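Local coordinates for protein Bpsl2520 (Burkholderia pseudomallei K96243, PDB 6F03) that is of unknown molecular function but is a secreted, all-helical DUF2059-family antigen of the bacterium, at residues B[45-50]-B[128-133]; B[69-74]-B[110-115]. All coordinates share one frame; numbering follows the deposited sequence.

Both contacts are largely buried and both join helical parts of an all-helical chain, but different ones. Contact 1 packs helix 40-52 on helix 119-136; contact 2 sets helix 55-84 against the turn after helix 90-111. Contact 2 is nested in the sequence loop that contact 1 closes. Their centres are about 28 Å apart and their nearest atoms about 13 Å, so they do not touch. Contact 1 is apolar and aromatic, lies further from the centre of the chain and has no hydrogen bond across it. Contact 2 is smaller and combines close backbone approach with a lysine-to-carbonyl bond. Residues of both also touch the second subunit.

Contact 1 (B[45-50]-B[128-133]); sequences AIKDLL and AQYDAY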
ATOM      1  N   ALA B  45     -25.305   0.933  17.523  1.00 29.10           N
ATOM      2  CA  ALA B  45     -24.462  -0.258  17.527  1.00 27.77           C
ATOM      3  C   ALA B  45     -23.097   0.044  16.925  1.00 27.54           C
ATOM      4  O   ALA B  45     -22.063  -0.380  17.456  1.00 28.88           O
ATOM      5  CB  ALA B  45     -25.159  -1.396  16.770  1.00 25.88           C
ATOM      6  N   ILE B  46     -23.070   0.813  15.836  1.00 27.09           N
ATOM      7  CA  ILE B  46     -21.801   1.153  15.216  1.00 23.92           C
ATOM      8  C   ILE B  46     -20.968   2.023  16.142  1.00 26.42           C
ATOM      9  O   ILE B  46     -19.740   1.865  16.230  1.00 29.57           O
ATOM     10  CB  ILE B  46     -22.028   1.819  13.852  1.00 23.69           C
ATOM     11  CG1 ILE B  46     -22.556   0.777  12.861  1.00 29.40           C
ATOM     12  CG2 ILE B  46     -20.746   2.444  13.381  1.00 20.20           C
ATOM     13  CD1 ILE B  46     -23.131   1.358  11.547  1.00 28.79           C
ATOM     14  N   LYS B  47     -21.603   2.961  16.834  1.00 24.24           N
ATOM     15  CA  LYS B  47     -20.853   3.770  17.782  1.00 29.99           C
ATOM     16  C   LYS B  47     -20.133   2.892  18.809  1.00 29.96           C
ATOM     17  O   LYS B  47     -18.971   3.149  19.141  1.00 26.79           O
ATOM     18  CB  LYS B  47     -21.787   4.780  18.455  1.00 33.09           C
ATOM     19  CG  LYS B  47     -21.122   5.653  19.510  1.00 38.59           C
ATOM     20  CD  LYS B  47     -22.165   6.505  20.193  1.00 46.27           C
ATOM     21  CE  LYS B  47     -21.575   7.337  21.304  1.00 52.68           C
ATOM     22  NZ  LYS B  47     -22.629   7.623  22.324  1.00 57.13           N
ATOM     23  N   ASP B  48     -20.802   1.855  19.331  1.00 29.71           N
ATOM     24  CA  ASP B  48     -20.117   0.939  20.243  1.00 31.14           C
ATOM     25  C   ASP B  48     -19.016   0.144  19.540  1.00 30.10           C
ATOM     26  O   ASP B  48     -17.950  -0.088  20.122  1.00 29.45           O
ATOM     27  CB  ASP B  48     -21.113   0.007  20.925  1.00 38.75           C
ATOM     28  CG  ASP B  48     -21.917   0.717  22.009  1.00 47.28           C
ATOM     29  OD1 ASP B  48     -21.540   1.856  22.376  1.00 47.84           O
ATOM     30  OD2 ASP B  48     -22.902   0.129  22.515  1.00 53.27           O
ATOM     31  N   LEU B  49     -19.233  -0.267  18.288  1.00 27.85           N
ATOM     32  CA  LEU B  49     -18.178  -0.989  17.582  1.00 25.29           C
ATOM     33  C   LEU B  49     -16.960  -0.099  17.364  1.00 26.38           C
ATOM     34  O   LEU B  49     -15.827  -0.527  17.576  1.00 25.63           O
ATOM     35  CB  LEU B  49     -18.691  -1.529  16.250  1.00 27.82           C
ATOM     36  CG  LEU B  49     -17.640  -2.313  15.455  1.00 31.92           C
ATOM     37  CD1 LEU B  49     -17.001  -3.330  16.335  1.00 36.45           C
ATOM     38  CD2 LEU B  49     -18.247  -3.001  14.256  1.00 33.83           C
ATOM     39  N   LEU B  50     -17.180   1.144  16.916  1.00 28.06           N
ATOM     40  CA  LEU B  50     -16.073   2.076  16.689  1.00 26.97           C
ATOM     41  C   LEU B  50     -15.257   2.307  17.962  1.00 28.27           C
ATOM     42  O   LEU B  50     -14.023   2.395  17.915  1.00 24.58           O
ATOM     43  CB  LEU B  50     -16.619   3.401  16.148  1.00 23.60           C
ATOM     44  CG  LEU B  50     -17.182   3.324  14.709  1.00 25.51           C
ATOM     45  CD1 LEU B  50     -17.715   4.672  14.242  1.00 27.53           C
ATOM     46  CD2 LEU B  50     -16.120   2.788  13.759  1.00 21.65           C
ATOM     47  N   ALA B 128     -17.124   8.745   7.573  1.00 31.00           N
ATOM     48  CA  ALA B 128     -16.841   7.719   6.574  1.00 30.38           C
ATOM     49  C   ALA B 128     -16.793   6.324   7.197  1.00 30.10           C
ATOM     50  O   ALA B 128     -17.230   5.349   6.578  1.00 29.37           O
ATOM     51  CB  ALA B 128     -15.529   8.033   5.847  1.00 24.90           C
ATOM     52  N   GLN B 129     -16.295   6.202   8.431  1.00 32.21           N
ATOM     53  CA  GLN B 129     -16.296   4.893   9.084  1.00 27.76           C
ATOM     54  C   GLN B 129     -17.713   4.424   9.388  1.00 26.20           C
ATOM     55  O   GLN B 129     -18.050   3.256   9.141  1.00 26.96           O
ATOM     56  CB  GLN B 129     -15.445   4.931  10.360  1.00 30.09           C
ATOM     57  CG  GLN B 129     -13.940   5.080  10.102  1.00 31.90           C
ATOM     58  CD  GLN B 129     -13.136   5.352  11.387  1.00 34.15           C
ATOM     59  OE1 GLN B 129     -13.574   6.111  12.260  1.00 30.50           O
ATOM     60  NE2 GLN B 129     -11.966   4.712  11.506  1.00 33.16           N
ATOM     61  N   TYR B 130     -18.571   5.309   9.910  1.00 25.95           N
ATOM     62  CA  TYR B 130     -19.965   4.916  10.112  1.00 28.08           C
ATOM     63  C   TYR B 130     -20.569   4.400   8.816  1.00 29.80           C
ATOM     64  O   TYR B 130     -21.180   3.320   8.782  1.00 31.48           O
ATOM     65  CB  TYR B 130     -20.805   6.093  10.627  1.00 29.37           C
ATOM     66  CG  TYR B 130     -20.826   6.261  12.126  1.00 32.24           C
ATOM     67  CD1 TYR B 130     -19.822   6.988  12.792  1.00 35.32           C
ATOM     68  CD2 TYR B 130     -21.845   5.699  12.886  1.00 33.56           C
ATOM     69  CE1 TYR B 130     -19.840   7.144  14.187  1.00 35.06           C
ATOM     70  CE2 TYR B 130     -21.874   5.837  14.271  1.00 35.34           C
ATOM     71  CZ  TYR B 130     -20.873   6.556  14.916  1.00 38.68           C
ATOM     72  OH  TYR B 130     -20.922   6.686  16.288  1.00 44.68           O
ATOM     73  N   ASP B 131     -20.418   5.182   7.738  1.00 29.13           N
ATOM     74  CA  ASP B 131     -21.031   4.836   6.456  1.00 31.29           C
ATOM     75  C   ASP B 131     -20.477   3.522   5.918  1.00 33.45           C
ATOM     76  O   ASP B 131     -21.238   2.659   5.453  1.00 33.90           O
ATOM     77  CB  ASP B 131     -20.821   5.975   5.449  1.00 33.61           C
ATOM     78  CG  ASP B 131     -21.629   7.234   5.804  1.00 38.61           C
ATOM     79  OD1 ASP B 131     -22.629   7.106   6.555  0.77 36.47           O
ATOM     80  OD2 ASP B 131     -21.248   8.356   5.353  0.76 38.15           O
ATOM     81  N   ALA B 132     -19.158   3.322   6.010  1.00 25.60           N
ATOM     82  CA  ALA B 132     -18.603   2.065   5.515  1.00 25.71           C
ATOM     83  C   ALA B 132     -19.148   0.860   6.300  1.00 26.47           C
ATOM     84  O   ALA B 132     -19.495  -0.169   5.704  1.00 22.81           O
ATOM     85  CB  ALA B 132     -17.078   2.100   5.582  1.00 22.81           C
ATOM     86  N   TYR B 133     -19.219   0.955   7.637  1.00 22.89           N
ATOM     87  CA  TYR B 133     -19.735  -0.184   8.399  1.00 27.60           C
ATOM     88  C   TYR B 133     -21.210  -0.421   8.118  1.00 29.22           C
ATOM     89  O   TYR B 133     -21.641  -1.568   7.994  1.00 29.88           O
ATOM     90  CB  TYR B 133     -19.503  -0.002   9.902  1.00 25.51           C
ATOM     91  CG  TYR B 133     -18.126  -0.485  10.285  1.00 30.39           C
ATOM     92  CD1 TYR B 133     -17.873  -1.845  10.465  1.00 34.30           C
ATOM     93  CD2 TYR B 133     -17.056   0.413  10.397  1.00 27.44           C
ATOM     94  CE1 TYR B 133     -16.595  -2.300  10.788  1.00 34.42           C
ATOM     95  CE2 TYR B 133     -15.782  -0.021  10.712  1.00 29.09           C
ATOM     96  CZ  TYR B 133     -15.553  -1.376  10.905  1.00 34.08           C
ATOM     97  OH  TYR B 133     -14.281  -1.810  11.200  1.00 34.61           O
TER
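Ile-46 and Tyr-130 are the nearest residues of segments 45-50 and 128-133, their CA atoms 6.6 Å apart. The axes of the two segments approach to 10.3 Å and run at 115° to each other, so this is a steeply crossed helix-helix packing in an all-helical fold. It joins helix 40-52 to helix 119-136, and no hydrogen bond spans it.

Two tyrosines of the second helix receive the aliphatic side chains of the first. Leu-50 divides its branches between them. Its CD1 sits over one face of the Tyr-130 ring, toward the rim, in a CH-pi contact 3.6 Å from the centroid. Its CD2 leads to Tyr-133 and to CB of Gln-129. The CG2 branch of Ile-46 lies opposite its own backbone N (chi1 -70° places CG1 beside that N) and meets Tyr-130 CD2 at 3.5 Å. The other arm of Ile-46 ends in CD1, near CB of Tyr-133. Leu-49 crosses Tyr-133 at about a right angle, with Leu-49 CD2 3.9 Å from Tyr-133 CE1.

Neighbouring parts surround the contact. Ile-142 of helix 139-150 touches Ile-46, and Lys-43 makes a cation-pi contact with Tyr-130. The hydroxyl of Tyr-133 is hydrogen-bonded to Gln-161 of the second subunit, whose Val-164 packs on the same tyrosine. The 128-133 side of the contact therefore also faces the second subunit. At the outer margin Lys-47 runs alongside Tyr-130, pointing the same way, and its CG lies 3.4 Å from Tyr-130 OH.

Contact 2 (B[69-74]-B[110-115]); sequences QSKQLV and DGAGKV
Ser-70 and Gly-113 make the closest backbone approach of the two segments, CA to CA 5.3 Å. Lys-71 CA and Ala-112 CA are almost as near, at 5.4 Å. Segment 69-74 belongs to helix 55-84. Segment 110-115 runs from the C-terminal part of helix 90-111 through a short turn into the start of a 3-10 segment.

The van der Waals contacts use small groups. CB of Ser-70 rests on the backbone of Gly-113, 3.8 Å from its CA. Gly-113 has a positive phi of 71°, and its bare CA lets Ser-70 CB come close. CB of Ala-112 points toward the helix and meets Val-74 CG2 at 3.9 Å. The same Ala-112 CB lies 4.1 Å from Lys-71 CA. Val-74 also packs on Leu-108 and Val-109 of helix 90-111.

The polar contacts centre on Lys-71. Its chain is extended as far as CE and then bends (chi4 -42°), which turns the amine toward the turn. Lys-71 NZ gives a hydrogen bond of 3.2 Å to O of Ala-112, in the carbonyl plane and on a lone pair, with a C=O...N angle of 145°. NZ also bonds to O of Val-109, so one amine joins a carbonyl of the last helical turn to one of the turn that follows. At Val-109 O its charge probably suits the negative end of the helix dipole; Glu-67 is a long, weak ion-pair partner. Ser-70 OG is hydrogen-bonded to O of Ala-66, one turn earlier in its own helix.

The second subunit covers this region too: its Thr-184 packs on both Ala-112 and Val-74, and its Ala-180 on Ser-70. The arrangement is that of a helix C-terminus held against a neighbouring helix, with a lysine amine hydrogen-bonded to carbonyls of the helix end (Val-109) and of the glycine-containing turn after it (Ala-112).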
ATOM      1  N   GLN B  69       1.634  10.895   1.658  1.00 44.61           N
ATOM      2  CA  GLN B  69       1.441  10.824   0.220  1.00 44.04           C
ATOM      3  C   GLN B  69       1.497  12.207  -0.403  1.00 42.34           C
ATOM      4  O   GLN B  69       2.088  12.382  -1.469  1.00 44.07           O
ATOM      5  CB  GLN B  69       0.113  10.148  -0.097  1.00 49.09           C
ATOM      6  CG  GLN B  69       0.173   8.644   0.003  1.00 57.76           C
ATOM      7  CD  GLN B  69      -0.976   7.968  -0.725  1.00 65.19           C
ATOM      8  OE1 GLN B  69      -1.594   8.559  -1.618  1.00 68.93           O
ATOM      9  NE2 GLN B  69      -1.277   6.725  -0.338  1.00 65.34           N
ATOM     10  N   SER B  70       0.884  13.203   0.247  1.00 40.19           N
ATOM     11  CA  SER B  70       0.979  14.576  -0.244  1.00 39.21           C
ATOM     12  C   SER B  70       2.431  15.040  -0.301  1.00 39.01           C
ATOM     13  O   SER B  70       2.859  15.618  -1.300  1.00 42.13           O
ATOM     14  CB  SER B  70       0.154  15.526   0.628  1.00 40.05           C
ATOM     15  OG  SER B  70      -1.213  15.172   0.606  1.00 44.61           O
ATOM     16  N   LYS B  71       3.206  14.804   0.769  1.00 36.97           N
ATOM     17  CA  LYS B  71       4.604  15.226   0.753  1.00 40.75           C
ATOM     18  C   LYS B  71       5.373  14.552  -0.374  1.00 45.15           C
ATOM     19  O   LYS B  71       6.276  15.165  -0.961  1.00 44.65           O
ATOM     20  CB  LYS B  71       5.290  14.945   2.099  1.00 36.42           C
ATOM     21  CG  LYS B  71       4.705  15.719   3.278  1.00 37.13           C
ATOM     22  CD  LYS B  71       5.477  15.442   4.576  1.00 40.32           C
ATOM     23  CE  LYS B  71       4.814  16.077   5.806  1.00 42.22           C
ATOM     24  NZ  LYS B  71       4.289  17.472   5.619  1.00 43.88           N
ATOM     25  N   GLN B  72       5.020  13.309  -0.716  1.00 46.46           N
ATOM     26  CA  GLN B  72       5.748  12.644  -1.785  1.00 48.62           C
ATOM     27  C   GLN B  72       5.387  13.183  -3.162  1.00 48.09           C
ATOM     28  O   GLN B  72       6.182  13.021  -4.090  1.00 46.48           O
ATOM     29  CB  GLN B  72       5.508  11.139  -1.733  1.00 51.61           C
ATOM     30  CG  GLN B  72       6.314  10.481  -0.637  1.00 56.90           C
ATOM     31  CD  GLN B  72       5.969   9.018  -0.421  1.00 60.52           C
ATOM     32  OE1 GLN B  72       6.518   8.381   0.475  1.00 62.68           O
ATOM     33  NE2 GLN B  72       5.055   8.481  -1.234  1.00 60.49           N
ATOM     34  N   LEU B  73       4.245  13.866  -3.302  1.00 45.80           N
ATOM     35  CA  LEU B  73       3.851  14.451  -4.578  1.00 44.40           C
ATOM     36  C   LEU B  73       4.491  15.812  -4.848  1.00 40.63           C
ATOM     37  O   LEU B  73       4.337  16.328  -5.960  1.00 37.11           O
ATOM     38  CB  LEU B  73       2.325  14.598  -4.653  1.00 44.65           C
ATOM     39  CG  LEU B  73       1.518  13.352  -5.019  1.00 48.48           C
ATOM     40  CD1 LEU B  73       0.020  13.618  -4.895  1.00 44.06           C
ATOM     41  CD2 LEU B  73       1.874  12.904  -6.429  1.00 51.02           C
ATOM     42  N   VAL B  74       5.168  16.414  -3.864  1.00 37.55           N
ATOM     43  CA  VAL B  74       5.679  17.772  -4.047  1.00 40.78           C
ATOM     44  C   VAL B  74       6.579  17.883  -5.270  1.00 44.17           C
ATOM     45  O   VAL B  74       6.351  18.783  -6.093  1.00 45.28           O
ATOM     46  CB  VAL B  74       6.373  18.262  -2.761  1.00 36.98           C
ATOM     47  CG1 VAL B  74       7.343  19.396  -3.126  1.00 41.06           C
ATOM     48  CG2 VAL B  74       5.338  18.785  -1.784  1.00 32.54           C
ATOM     49  N   ASP B 110       7.382  20.708   3.592  1.00 48.93           N
ATOM     50  CA  ASP B 110       7.045  21.065   4.966  1.00 50.00           C
ATOM     51  C   ASP B 110       5.588  21.495   5.103  1.00 48.67           C
ATOM     52  O   ASP B 110       4.968  21.251   6.142  1.00 46.19           O
ATOM     53  CB  ASP B 110       7.979  22.174   5.463  1.00 50.51           C
ATOM     54  CG  ASP B 110       7.620  22.661   6.867  1.00 52.75           C
ATOM     55  OD1 ASP B 110       7.941  21.967   7.865  1.00 51.89           O
ATOM     56  OD2 ASP B 110       7.016  23.755   6.965  1.00 55.11           O
ATOM     57  N   GLY B 111       5.030  22.143   4.082  1.00 45.98           N
ATOM     58  CA  GLY B 111       3.675  22.639   4.143  1.00 44.77           C
ATOM     59  C   GLY B 111       2.621  21.771   3.486  1.00 46.17           C
ATOM     60  O   GLY B 111       1.451  22.165   3.459  1.00 49.45           O
ATOM     61  N   ALA B 112       2.989  20.606   2.955  1.00 40.42           N
ATOM     62  CA  ALA B 112       2.056  19.807   2.173  1.00 39.76           C
ATOM     63  C   ALA B 112       1.178  18.952   3.085  1.00 40.73           C
ATOM     64  O   ALA B 112       1.627  18.468   4.127  1.00 40.46           O
ATOM     65  CB  ALA B 112       2.813  18.920   1.188  1.00 32.25           C
ATOM     66  N   GLY B 113      -0.081  18.783   2.684  1.00 40.32           N
ATOM     67  CA  GLY B 113      -1.030  17.938   3.384  1.00 38.28           C
ATOM     68  C   GLY B 113      -1.514  18.451   4.722  1.00 39.76           C
ATOM     69  O   GLY B 113      -1.933  17.650   5.560  1.00 38.75           O
ATOM     70  N   LYS B 114      -1.486  19.766   4.944  1.00 37.09           N
ATOM     71  CA  LYS B 114      -1.989  20.306   6.200  1.00 38.57           C
ATOM     72  C   LYS B 114      -3.457  19.942   6.412  1.00 35.46           C
ATOM     73  O   LYS B 114      -3.882  19.692   7.547  1.00 36.55           O
ATOM     74  CB  LYS B 114      -1.797  21.829   6.239  1.00 41.69           C
ATOM     75  CG  LYS B 114      -0.348  22.267   6.441  1.00 45.10           C
ATOM     76  CD  LYS B 114       0.266  21.590   7.681  1.00 49.85           C
ATOM     77  CE  LYS B 114       1.778  21.852   7.788  1.00 49.35           C
ATOM     78  NZ  LYS B 114       2.460  20.893   8.699  1.00 46.42           N
ATOM     79  N   VAL B 115      -4.238  19.889   5.328  1.00 34.48           N
ATOM     80  CA  VAL B 115      -5.679  19.638   5.423  1.00 35.33           C
ATOM     81  C   VAL B 115      -5.980  18.363   6.207  1.00 33.46           C
ATOM     82  O   VAL B 115      -7.004  18.269   6.896  1.00 33.17           O
ATOM     83  CB  VAL B 115      -6.294  19.575   4.010  1.00 35.00           C
ATOM     84  CG1 VAL B 115      -5.896  18.276   3.336  1.00 31.99           C
ATOM     85  CG2 VAL B 115      -7.807  19.706   4.096  1.00 40.31           C
TER